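Local coordinates for protein transcriptional regulator (Rhodococcus sp., PDB 2O0Y) that probably binds DNA as an IclR-family transcription factor, joining a helix-turn-helix domain to a C-terminal domain of the GAF clan, at residues R57-M62 against S66-R71; R39-L44 against T53-L58; L158-E163 against H216-A221; V114-R119 against I254-L259. One frame throughout, in Å; residues are numbered along the deposited sequence.

Contact 1 of 4, residues R57-M62 against S66-R71; sequences RLVATM and SVLTSR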
loop_
_atom_site.group_PDB
_atom_site.type_symbol
_atom_site.label_atom_id
_atom_site.label_comp_id
_atom_site.label_asym_id
_atom_site.label_seq_id
_atom_site.Cartn_x
_atom_site.Cartn_y
_atom_site.Cartn_z
ATOM N N ARG B 57 -3.826 21.687 18.839
ATOM C CA ARG B 57 -4.244 22.422 17.642
ATOM C C ARG B 57 -3.710 21.791 16.340
ATOM O O ARG B 57 -4.423 21.676 15.337
ATOM C CB ARG B 57 -3.804 23.874 17.754
ATOM C CG ARG B 57 -3.828 24.668 16.457
ATOM C CD ARG B 57 -3.795 26.206 16.697
ATOM N NE ARG B 57 -2.739 26.676 17.619
ATOM C CZ ARG B 57 -1.419 26.441 17.542
ATOM N NH1 ARG B 57 -0.889 25.654 16.595
ATOM N NH2 ARG B 57 -0.616 26.968 18.473
ATOM N N LEU B 58 -2.447 21.397 16.347
ATOM C CA LEU B 58 -1.861 20.807 15.112
ATOM C C LEU B 58 -2.453 19.459 14.837
ATOM O O LEU B 58 -2.760 19.146 13.667
ATOM C CB LEU B 58 -0.325 20.719 15.190
ATOM C CG LEU B 58 0.419 22.061 15.216
ATOM C CD1 LEU B 58 1.922 21.913 15.655
ATOM C CD2 LEU B 58 0.325 22.761 13.838
ATOM N N VAL B 59 -2.655 18.653 15.890
ATOM C CA VAL B 59 -3.226 17.319 15.697
ATOM C C VAL B 59 -4.660 17.456 15.126
ATOM O O VAL B 59 -5.006 16.757 14.189
ATOM C CB VAL B 59 -3.181 16.497 17.002
ATOM C CG1 VAL B 59 -4.084 15.280 16.908
ATOM C CG2 VAL B 59 -1.729 16.046 17.266
ATOM N N ALA B 60 -5.443 18.415 15.644
ATOM C CA ALA B 60 -6.770 18.734 15.123
ATOM C C ALA B 60 -6.762 18.990 13.598
ATOM O O ALA B 60 -7.534 18.368 12.855
ATOM C CB ALA B 60 -7.346 19.912 15.856
ATOM N N THR B 61 -5.901 19.903 13.130
ATOM C CA THR B 61 -5.797 20.186 11.694
ATOM C C THR B 61 -5.397 18.932 10.908
ATOM O O THR B 61 -5.962 18.648 9.848
ATOM C CB THR B 61 -4.764 21.320 11.382
ATOM O OG1 THR B 61 -5.255 22.543 11.923
ATOM C CG2 THR B 61 -4.678 21.540 9.878
HETATM N N MSE B 62 -4.424 18.186 11.430
HETATM C CA MSE B 62 -3.969 16.903 10.824
HETATM C C MSE B 62 -5.048 15.848 10.722
HETATM O O MSE B 62 -5.191 15.196 9.666
HETATM C CB MSE B 62 -2.754 16.383 11.642
HETATM C CG MSE B 62 -1.549 17.268 11.425
HETATM SE SE MSE B 62 -0.107 17.025 12.783
HETATM C CE MSE B 62 0.797 15.404 11.932
ATOM N N SER B 66 -7.106 14.095 7.532
ATOM C CA SER B 66 -6.827 12.635 7.439
ATOM C C SER B 66 -5.380 12.253 7.386
ATOM O O SER B 66 -5.068 11.115 7.040
ATOM C CB SER B 66 -7.610 11.995 6.297
ATOM O OG SER B 66 -8.981 12.031 6.671
ATOM N N VAL B 67 -4.496 13.160 7.785
ATOM C CA VAL B 67 -3.034 12.898 7.903
ATOM C C VAL B 67 -2.867 12.043 9.125
ATOM O O VAL B 67 -1.973 11.224 9.163
ATOM C CB VAL B 67 -2.228 14.272 7.986
ATOM C CG1 VAL B 67 -0.836 14.188 8.712
ATOM C CG2 VAL B 67 -2.108 14.939 6.598
ATOM N N LEU B 68 -3.695 12.268 10.164
ATOM C CA LEU B 68 -3.676 11.391 11.317
ATOM C C LEU B 68 -5.090 10.910 11.513
ATOM O O LEU B 68 -6.009 11.533 10.976
ATOM C CB LEU B 68 -3.260 12.133 12.574
ATOM C CG LEU B 68 -1.833 12.626 12.655
ATOM C CD1 LEU B 68 -1.670 13.307 14.058
ATOM C CD2 LEU B 68 -0.783 11.501 12.542
ATOM N N THR B 69 -5.266 9.786 12.207
ATOM C CA THR B 69 -6.600 9.300 12.610
ATOM C C THR B 69 -6.634 9.021 14.092
ATOM O O THR B 69 -5.695 8.423 14.596
ATOM C CB THR B 69 -6.837 7.955 11.957
ATOM O OG1 THR B 69 -6.870 8.202 10.580
ATOM C CG2 THR B 69 -8.142 7.376 12.330
ATOM N N SER B 70 -7.680 9.481 14.780
ATOM C CA SER B 70 -7.841 9.313 16.218
ATOM C C SER B 70 -8.402 7.931 16.409
ATOM O O SER B 70 -9.453 7.643 15.835
ATOM C CB SER B 70 -8.935 10.306 16.702
ATOM O OG SER B 70 -8.979 10.364 18.109
ATOM N N ARG B 71 -7.770 7.071 17.207
ATOM C CA ARG B 71 -8.306 5.721 17.425
ATOM C C ARG B 71 -9.063 5.587 18.765
ATOM O O ARG B 71 -8.942 6.428 19.651
ATOM C CB ARG B 71 -7.204 4.698 17.388
ATOM C CG ARG B 71 -6.378 4.730 16.104
ATOM C CD ARG B 71 -5.029 4.177 16.384
ATOM N NE ARG B 71 -5.101 2.900 17.092
ATOM C CZ ARG B 71 -5.004 1.705 16.513
ATOM N NH1 ARG B 71 -4.840 1.600 15.186
ATOM N NH2 ARG B 71 -5.072 0.611 17.265
#

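Contact 2 of 4, residues R39-L44 against T53-L58; sequences RSLKEL and TTVVRL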
loop_
_atom_site.group_PDB
_atom_site.type_symbol
_atom_site.label_atom_id
_atom_site.label_comp_id
_atom_site.label_asym_id
_atom_site.label_seq_id
_atom_site.Cartn_x
_atom_site.Cartn_y
_atom_site.Cartn_z
ATOM N N ARG B 39 0.622 6.815 18.356
ATOM C CA ARG B 39 1.121 7.643 19.486
ATOM C C ARG B 39 -0.070 8.298 20.111
ATOM O O ARG B 39 -0.978 8.733 19.367
ATOM C CB ARG B 39 2.000 8.770 18.926
ATOM C CG ARG B 39 3.325 8.263 18.310
ATOM C CD ARG B 39 4.241 7.660 19.395
ATOM N NE ARG B 39 5.610 7.529 18.899
ATOM C CZ ARG B 39 6.675 7.308 19.624
ATOM N NH1 ARG B 39 6.578 7.082 20.943
ATOM N NH2 ARG B 39 7.862 7.246 19.002
ATOM N N SER B 40 -0.070 8.410 21.439
ATOM C CA SER B 40 -1.096 9.133 22.181
ATOM C C SER B 40 -0.708 10.591 22.180
ATOM O O SER B 40 0.441 10.962 21.907
ATOM C CB SER B 40 -1.101 8.675 23.615
ATOM O OG SER B 40 0.154 9.029 24.198
ATOM N N LEU B 41 -1.634 11.441 22.560
ATOM C CA LEU B 41 -1.326 12.858 22.617
ATOM C C LEU B 41 -0.131 13.122 23.581
ATOM O O LEU B 41 0.753 13.932 23.285
ATOM C CB LEU B 41 -2.611 13.628 23.082
ATOM C CG LEU B 41 -2.485 15.120 23.422
ATOM C CD1 LEU B 41 -2.095 15.899 22.141
ATOM C CD2 LEU B 41 -3.813 15.620 24.024
ATOM N N LYS B 42 -0.104 12.437 24.717
ATOM C CA LYS B 42 0.998 12.586 25.690
ATOM C C LYS B 42 2.325 12.242 25.064
ATOM O O LYS B 42 3.338 12.930 25.315
ATOM C CB LYS B 42 0.748 11.703 26.931
ATOM C CG LYS B 42 1.672 12.011 28.173
ATOM C CD LYS B 42 1.134 11.288 29.396
ATOM C CE LYS B 42 1.936 11.562 30.637
ATOM N NZ LYS B 42 3.314 11.029 30.448
ATOM N N GLU B 43 2.367 11.184 24.263
ATOM C CA GLU B 43 3.592 10.873 23.563
ATOM C C GLU B 43 4.007 12.000 22.577
ATOM O O GLU B 43 5.193 12.283 22.420
ATOM C CB GLU B 43 3.462 9.554 22.791
ATOM C CG GLU B 43 3.447 8.323 23.702
ATOM C CD GLU B 43 3.359 7.047 22.907
ATOM O OE1 GLU B 43 2.278 6.780 22.379
ATOM O OE2 GLU B 43 4.377 6.303 22.811
ATOM N N LEU B 44 3.039 12.585 21.865
ATOM C CA LEU B 44 3.370 13.647 20.884
ATOM C C LEU B 44 3.883 14.878 21.583
ATOM O O LEU B 44 4.870 15.503 21.128
ATOM C CB LEU B 44 2.166 13.976 20.012
ATOM C CG LEU B 44 1.716 12.735 19.184
ATOM C CD1 LEU B 44 0.423 13.115 18.467
ATOM C CD2 LEU B 44 2.778 12.232 18.156
ATOM N N THR B 53 -1.289 22.612 24.272
ATOM C CA THR B 53 -2.279 23.355 23.442
ATOM C C THR B 53 -1.836 23.506 21.970
ATOM O O THR B 53 -2.659 23.449 21.058
ATOM C CB THR B 53 -2.618 24.762 24.031
ATOM O OG1 THR B 53 -1.408 25.537 24.111
ATOM C CG2 THR B 53 -3.218 24.639 25.415
ATOM N N THR B 54 -0.536 23.675 21.752
ATOM C CA THR B 54 0.046 23.722 20.402
ATOM C C THR B 54 -0.098 22.381 19.729
ATOM O O THR B 54 -0.575 22.322 18.606
ATOM C CB THR B 54 1.520 24.106 20.467
ATOM O OG1 THR B 54 1.594 25.373 21.086
ATOM C CG2 THR B 54 2.190 24.128 19.082
ATOM N N VAL B 55 0.277 21.296 20.414
ATOM C CA VAL B 55 0.078 19.952 19.834
ATOM C C VAL B 55 -1.388 19.641 19.543
ATOM O O VAL B 55 -1.709 19.087 18.480
ATOM C CB VAL B 55 0.659 18.815 20.701
ATOM C CG1 VAL B 55 0.451 17.452 19.967
ATOM C CG2 VAL B 55 2.199 19.017 20.898
ATOM N N VAL B 56 -2.283 19.965 20.482
ATOM C CA VAL B 56 -3.713 19.709 20.288
ATOM C C VAL B 56 -4.193 20.420 19.022
ATOM O O VAL B 56 -4.907 19.834 18.213
ATOM C CB VAL B 56 -4.527 20.110 21.534
ATOM C CG1 VAL B 56 -6.081 20.033 21.292
ATOM C CG2 VAL B 56 -4.120 19.285 22.722
ATOM N N ARG B 57 -3.826 21.687 18.839
ATOM C CA ARG B 57 -4.244 22.422 17.642
ATOM C C ARG B 57 -3.710 21.791 16.340
ATOM O O ARG B 57 -4.423 21.676 15.337
ATOM C CB ARG B 57 -3.804 23.874 17.754
ATOM C CG ARG B 57 -3.828 24.668 16.457
ATOM C CD ARG B 57 -3.795 26.206 16.697
ATOM N NE ARG B 57 -2.739 26.676 17.619
ATOM C CZ ARG B 57 -1.419 26.441 17.542
ATOM N NH1 ARG B 57 -0.889 25.654 16.595
ATOM N NH2 ARG B 57 -0.616 26.968 18.473
ATOM N N LEU B 58 -2.447 21.397 16.347
ATOM C CA LEU B 58 -1.861 20.807 15.112
ATOM C C LEU B 58 -2.453 19.459 14.837
ATOM O O LEU B 58 -2.760 19.146 13.667
ATOM C CB LEU B 58 -0.325 20.719 15.190
ATOM C CG LEU B 58 0.419 22.061 15.216
ATOM C CD1 LEU B 58 1.922 21.913 15.655
ATOM C CD2 LEU B 58 0.325 22.761 13.838
#

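Contact 3 of 4, residues L158-E163 against H216-A221; sequences LLAAPE and HGTVVA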
loop_
_atom_site.group_PDB
_atom_site.type_symbol
_atom_site.label_atom_id
_atom_site.label_comp_id
_atom_site.label_asym_id
_atom_site.label_seq_id
_atom_site.Cartn_x
_atom_site.Cartn_y
_atom_site.Cartn_z
ATOM N N LEU B 158 10.926 -17.045 2.356
ATOM C CA LEU B 158 10.127 -17.695 3.409
ATOM C C LEU B 158 10.914 -17.809 4.699
ATOM O O LEU B 158 10.372 -18.256 5.699
ATOM C CB LEU B 158 9.643 -19.089 2.987
ATOM C CG LEU B 158 8.515 -19.064 1.960
ATOM C CD1 LEU B 158 8.315 -20.456 1.305
ATOM C CD2 LEU B 158 7.209 -18.520 2.610
ATOM N N LEU B 159 12.194 -17.411 4.678
ATOM C CA LEU B 159 13.020 -17.348 5.904
ATOM C C LEU B 159 12.412 -16.362 6.865
ATOM O O LEU B 159 12.475 -16.568 8.086
ATOM C CB LEU B 159 14.454 -16.895 5.612
ATOM C CG LEU B 159 15.427 -17.838 4.907
ATOM C CD1 LEU B 159 16.760 -17.128 4.615
ATOM C CD2 LEU B 159 15.687 -19.079 5.724
ATOM N N ALA B 160 11.857 -15.266 6.338
ATOM C CA ALA B 160 11.188 -14.298 7.215
ATOM C C ALA B 160 9.716 -14.627 7.515
ATOM O O ALA B 160 9.085 -13.943 8.294
ATOM C CB ALA B 160 11.340 -12.857 6.674
ATOM N N ALA B 161 9.160 -15.665 6.904
ATOM C CA ALA B 161 7.738 -15.919 7.065
ATOM C C ALA B 161 7.412 -17.393 7.184
ATOM O O ALA B 161 6.678 -17.904 6.350
ATOM C CB ALA B 161 6.945 -15.292 5.925
ATOM N N PRO B 162 7.875 -18.060 8.266
ATOM C CA PRO B 162 7.572 -19.473 8.436
ATOM C C PRO B 162 6.076 -19.702 8.662
ATOM O O PRO B 162 5.588 -20.790 8.384
ATOM C CB PRO B 162 8.338 -19.853 9.710
ATOM C CG PRO B 162 8.444 -18.578 10.465
ATOM C CD PRO B 162 8.655 -17.535 9.403
ATOM N N GLU B 163 5.353 -18.676 9.114
ATOM C CA GLU B 163 3.910 -18.840 9.387
ATOM C C GLU B 163 3.108 -18.990 8.085
ATOM O O GLU B 163 1.937 -19.397 8.115
ATOM C CB GLU B 163 3.361 -17.679 10.213
ATOM C CG GLU B 163 3.060 -16.385 9.428
ATOM C CD GLU B 163 4.278 -15.572 9.139
ATOM O OE1 GLU B 163 5.347 -15.877 9.737
ATOM O OE2 GLU B 163 4.166 -14.631 8.298
ATOM N N HIS B 216 18.478 -4.967 11.304
ATOM C CA HIS B 216 18.207 -5.974 12.346
ATOM C C HIS B 216 18.640 -7.394 11.942
ATOM O O HIS B 216 18.959 -8.223 12.812
ATOM C CB HIS B 216 16.727 -5.968 12.745
ATOM C CG HIS B 216 16.402 -6.939 13.842
ATOM N ND1 HIS B 216 16.696 -6.692 15.173
ATOM C CD2 HIS B 216 15.864 -8.185 13.801
ATOM C CE1 HIS B 216 16.308 -7.721 15.904
ATOM N NE2 HIS B 216 15.809 -8.643 15.101
ATOM N N GLY B 217 18.681 -7.672 10.636
ATOM C CA GLY B 217 19.081 -8.981 10.141
ATOM C C GLY B 217 17.863 -9.724 9.629
ATOM O O GLY B 217 17.966 -10.878 9.220
ATOM N N THR B 218 16.706 -9.065 9.622
ATOM C CA THR B 218 15.503 -9.661 9.046
ATOM C C THR B 218 15.614 -9.719 7.503
ATOM O O THR B 218 16.063 -8.750 6.880
ATOM C CB THR B 218 14.269 -8.823 9.431
ATOM O OG1 THR B 218 14.151 -8.737 10.870
ATOM C CG2 THR B 218 13.002 -9.425 8.844
ATOM N N VAL B 219 15.207 -10.838 6.898
ATOM C CA VAL B 219 15.269 -10.992 5.422
ATOM C C VAL B 219 14.181 -10.168 4.810
ATOM O O VAL B 219 12.996 -10.404 5.092
ATOM C CB VAL B 219 15.133 -12.490 5.027
ATOM C CG1 VAL B 219 15.172 -12.702 3.482
ATOM C CG2 VAL B 219 16.258 -13.307 5.707
ATOM N N VAL B 220 14.575 -9.180 4.000
ATOM C CA VAL B 220 13.604 -8.293 3.355
ATOM C C VAL B 220 13.561 -8.522 1.847
ATOM O O VAL B 220 12.658 -8.080 1.179
ATOM C CB VAL B 220 13.900 -6.805 3.622
ATOM C CG1 VAL B 220 13.676 -6.479 5.161
ATOM C CG2 VAL B 220 15.294 -6.404 3.152
ATOM N N ALA B 221 14.546 -9.217 1.310
ATOM C CA ALA B 221 14.578 -9.448 -0.140
ATOM C C ALA B 221 15.513 -10.600 -0.389
ATOM O O ALA B 221 16.190 -11.055 0.528
ATOM C CB ALA B 221 15.067 -8.184 -0.887
#

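Contact 4 of 4, residues V114-R119 against I254-L259; sequences VNLYIR and IGLPGL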
loop_
_atom_site.group_PDB
_atom_site.type_symbol
_atom_site.label_atom_id
_atom_site.label_comp_id
_atom_site.label_asym_id
_atom_site.label_seq_id
_atom_site.Cartn_x
_atom_site.Cartn_y
_atom_site.Cartn_z
ATOM N N VAL B 114 20.484 -11.032 -12.799
ATOM C CA VAL B 114 20.423 -10.834 -11.365
ATOM C C VAL B 114 19.066 -10.228 -11.068
ATOM O O VAL B 114 18.769 -9.154 -11.564
ATOM C CB VAL B 114 21.512 -9.884 -10.901
ATOM C CG1 VAL B 114 21.353 -9.623 -9.427
ATOM C CG2 VAL B 114 22.900 -10.511 -11.186
ATOM N N ASN B 115 18.257 -10.902 -10.233
ATOM C CA ASN B 115 16.889 -10.436 -9.875
ATOM C C ASN B 115 16.859 -10.074 -8.402
ATOM O O ASN B 115 17.376 -10.839 -7.584
ATOM C CB ASN B 115 15.904 -11.600 -10.080
ATOM C CG ASN B 115 15.693 -11.918 -11.561
ATOM O OD1 ASN B 115 15.491 -11.015 -12.366
ATOM N ND2 ASN B 115 15.804 -13.179 -11.925
ATOM N N LEU B 116 16.229 -8.959 -8.041
ATOM C CA LEU B 116 16.050 -8.646 -6.627
ATOM C C LEU B 116 14.586 -8.905 -6.375
ATOM O O LEU B 116 13.732 -8.214 -6.946
ATOM C CB LEU B 116 16.370 -7.179 -6.296
ATOM C CG LEU B 116 16.485 -6.806 -4.798
ATOM C CD1 LEU B 116 17.323 -5.561 -4.656
ATOM C CD2 LEU B 116 15.136 -6.416 -4.243
ATOM N N TYR B 117 14.281 -9.885 -5.529
ATOM C CA TYR B 117 12.880 -10.241 -5.288
ATOM C C TYR B 117 12.445 -9.835 -3.918
ATOM O O TYR B 117 13.259 -9.877 -3.007
ATOM C CB TYR B 117 12.785 -11.746 -5.251
ATOM C CG TYR B 117 12.724 -12.503 -6.522
ATOM C CD1 TYR B 117 11.492 -12.715 -7.140
ATOM C CD2 TYR B 117 13.880 -13.095 -7.084
ATOM C CE1 TYR B 117 11.408 -13.475 -8.309
ATOM C CE2 TYR B 117 13.792 -13.875 -8.232
ATOM C CZ TYR B 117 12.544 -14.070 -8.820
ATOM O OH TYR B 117 12.379 -14.833 -9.948
ATOM N N ILE B 118 11.158 -9.474 -3.761
ATOM C CA ILE B 118 10.544 -9.403 -2.450
ATOM C C ILE B 118 9.311 -10.307 -2.395
ATOM O O ILE B 118 8.864 -10.822 -3.429
ATOM C CB ILE B 118 10.126 -7.917 -2.156
ATOM C CG1 ILE B 118 9.196 -7.415 -3.268
ATOM C CG2 ILE B 118 11.373 -7.031 -2.042
ATOM C CD1 ILE B 118 8.396 -6.113 -2.948
ATOM N N ARG B 119 8.709 -10.448 -1.205
ATOM C CA ARG B 119 7.488 -11.174 -1.052
ATOM C C ARG B 119 6.380 -10.139 -0.988
ATOM O O ARG B 119 6.533 -9.063 -0.356
ATOM C CB ARG B 119 7.488 -11.979 0.252
ATOM C CG ARG B 119 6.234 -12.782 0.514
ATOM C CD ARG B 119 6.317 -13.547 1.851
ATOM N NE ARG B 119 6.261 -12.700 3.053
ATOM C CZ ARG B 119 5.159 -12.124 3.540
ATOM N NH1 ARG B 119 3.984 -12.209 2.914
ATOM N NH2 ARG B 119 5.235 -11.425 4.664
ATOM N N ILE B 254 24.791 -1.418 2.612
ATOM C CA ILE B 254 24.266 -0.145 2.089
ATOM C C ILE B 254 22.831 0.067 2.577
ATOM O O ILE B 254 22.480 1.151 3.045
ATOM C CB ILE B 254 24.305 -0.145 0.521
ATOM C CG1 ILE B 254 25.743 -0.003 0.037
ATOM C CG2 ILE B 254 23.480 0.995 -0.090
ATOM C CD1 ILE B 254 25.952 -0.470 -1.394
ATOM N N GLY B 255 21.979 -0.944 2.399
ATOM C CA GLY B 255 20.636 -0.869 2.922
ATOM C C GLY B 255 19.643 -0.665 1.801
ATOM O O GLY B 255 20.021 -0.157 0.737
ATOM N N LEU B 256 18.381 -1.045 2.027
ATOM C CA LEU B 256 17.376 -0.970 0.974
ATOM C C LEU B 256 16.189 -0.152 1.466
ATOM O O LEU B 256 15.185 -0.725 1.839
ATOM C CB LEU B 256 16.926 -2.363 0.567
ATOM C CG LEU B 256 17.977 -3.206 -0.200
ATOM C CD1 LEU B 256 17.550 -4.647 -0.221
ATOM C CD2 LEU B 256 18.130 -2.683 -1.645
ATOM N N PRO B 257 16.328 1.184 1.471
ATOM C CA PRO B 257 15.255 2.072 1.935
ATOM C C PRO B 257 13.965 1.757 1.183
ATOM O O PRO B 257 13.969 1.652 -0.043
ATOM C CB PRO B 257 15.788 3.453 1.565
ATOM C CG PRO B 257 17.291 3.297 1.652
ATOM C CD PRO B 257 17.505 1.960 1.011
ATOM N N GLY B 258 12.869 1.567 1.882
ATOM C CA GLY B 258 11.638 1.199 1.163
ATOM C C GLY B 258 11.275 -0.251 1.321
ATOM O O GLY B 258 10.111 -0.597 1.266
ATOM N N LEU B 259 12.299 -1.089 1.507
ATOM C CA LEU B 259 12.185 -2.506 1.829
ATOM C C LEU B 259 12.773 -2.681 3.218
ATOM O O LEU B 259 12.199 -3.379 4.026
ATOM C CB LEU B 259 13.023 -3.381 0.861
ATOM C CG LEU B 259 12.957 -3.142 -0.646
ATOM C CD1 LEU B 259 13.728 -4.187 -1.410
ATOM C CD2 LEU B 259 11.507 -3.150 -1.102
#

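Contact 1 of 4, residues R57-M62 against S66-R71
Met62, here selenomethionine, lays its terminal methyl between two side chains of the departing chain: CE lies 3.8 Å from Val67 CG1 and 3.9 Å from Leu68 CD1. The bend at chi3 (83°) turns that methyl toward 66-71, while the CB of Met62 also rests on Leu68. One turn earlier, Val59 CG2 adds a looser touch on Leu68 CD1 at 4.2 Å. Leu28 and Leu29 of helix 18-29 close on Met62 from another part of the domain, and Leu78 of strand 75-78 packs on Leu68. Farther out the contact becomes polar. The carbonyl O of Met62 accepts the amide N of Val67 at 2.9 Å, with a bent N-H...O angle of 139°, and takes a weak second bond from Leu68 N. Ser66, with positive phi, closes helix 52-64 in a Schellman motif and sends the chain into the first strand of the wing. Were Leu68 cut back to an alanine, Val59 CG2 would probably lose its neighbour here and Met62 CE keep only Val67, opening a gap beside the helix. The chemistry implies a division of labour: one carbonyl of the last helical turn takes the amides, while methyl groups close the apolar side.

Contact 2 of 4, residues R39-L44 against T53-L58
A single methyl, Val55 CG1, receives two residues of the facing helix, Leu41 and Leu44, and does so with no hydrogen bond between the segments. This is the meeting of helices 41-48 and 52-64 in the helix-turn-helix of the IclR family, the second of which is probably the recognition helix. Leu41 CD1 comes to 3.7 Å from Val55 CG1, the two side chains lying alongside and pointing opposite ways, and Leu44 adds its CB at 3.9 Å from the same methyl. With CG anti to the backbone N (chi1 171°), Leu41 extends toward helix 52-64, and its CD2 reaches Val56 CG2 at 3.9 Å on the more exposed flank. On the buried flank, Leu28 of helix 18-29 and Phe32 pack against Leu44. The start of helix 41-48 is fixed by a capping box: Glu43 N donates a hydrogen bond to Ser40 OG, and Ser40 N donates one to Glu43 OE1 on the anti side of the carboxylate. Held at that oxygen, the carboxylate also meets Arg39 in a salt bridge, in which NH1 of Arg39 reaches OE2 of Glu43 at 3.0 Å from above the carboxylate plane, 58° out of it.

Contact 3 of 4, residues L158-E163 against H216-A221
Ala160 and Val219 make the close part of this contact, the CB of Ala160 approaching the carbonyl O of Val219 to 3.4 Å. Here a methyl group rests on a backbone oxygen, and no hydrogen bond joins the two segments. The CB atoms of the same two residues stand 4.2 Å apart, so Ala160 meets both the backbone and the root of the valine side chain. Beside it, Val219 CG2 lies 4.0 Å from Leu159 CD1 and equally near the CB of Leu159. That methyl is carried anti to the carbonyl carbon of Val219 (CG1 has chi1 179°), a setting that brings CG2 up to the leucine, whose side chain it meets at a slant. The fit slackens toward Thr218, whose CG2 is 4.4 Å from the CB of Ala160, a residue open to solvent even though it makes the closest approach. Beyond Thr218 the chain turns away through Gly217, whose positive phi would press a side chain against the carbonyl O of His216. That turn is tied internally, because Asp214 OD1 accepts the amides of both Gly217 and Thr218. The contact thus sets the loop between helices 152-157 and 165-171 against the beginning of strand 219-228, just past the hairpin turn that follows strand 205-213. Val220 and Ala221 both face Leu212 in a classic beta bulge there, while Val219 packs on Pro211. From the helical layer, Val186 and Arg190 of helix 178-192 touch Leu159, and on the sheet side Ala221 leans on Leu116 and Ile118 of strand 113-120.

Contact 4 of 4, residues V114-R119 against I254-L259
Leu116 and Ile118 on strand 113-120 face Leu256 and Leu259 across widely spaced backbones, the CA atoms being 10.9 Å apart for Leu116 and Leu256 but 8.3 Å for Ile118 and Leu259. The strand lies inside the six-stranded antiparallel sheet of the C-terminal domain, assigned by family to the GAF clan, with strands 123-130 and 219-228 on its two edges. The partner segment follows helix 237-254; Gly255, the first residue beyond it, has a positive phi in a conformation that calls for glycine. After Pro257 the chain folds back, and Leu259 N bonds to Leu256 O at 2.9 Å, a turn that presents both leucines to the sheet. No hydrogen bond spans the two segments, so methyl groups alone bridge them. Leu116 uses its two branches separately: CD1 meets Leu256 CD2 at a loose 4.2 Å, whereas CD2 lies 3.9 Å from Leu259 CD1, the side chains of Leu116 and Leu259 overlapping as they extend from opposite sides. Trp93 holds the turn from another quarter, its NE1 bonded to Pro257 O while Leu259 packs against it. Val127 of strand 123-130 touches both Leu116 and Ile118, continuing the apolar patch across the sheet. The side chain of Ile118 stands roughly perpendicular to that of Leu259. With CG1 of Ile118 set between the backbone N and the carbonyl carbon (chi1 56°), the short branch CG2 is left to do the touching, and it sits 3.7 Å from Leu259 CD1 and 4.0 Å from Leu259 CD2.

In the fold
Contacts 1 and 2 belong to the helix-turn-helix domain and share helix 52-64; Val59 CG2 touches Leu44 CD1 at 3.8 Å, making their apolar surfaces continuous. Contact 1 is buried and joins carbonyl capping to methyl packing, whereas contact 2 is partly buried and keeps its polar bonds within one segment; both reach the second subunit. Contacts 3 and 4 lie in the C-terminal domain on neighbouring strands of one sheet, joined where Ala221 CB lies 3.3 Å from Tyr117 O. Contact 3 is a surface contact nested within the loop that the partly buried contact 4 closes, and neither has a hydrogen bond across it. About 17 Å separates the nearest atoms of contacts 2 and 3.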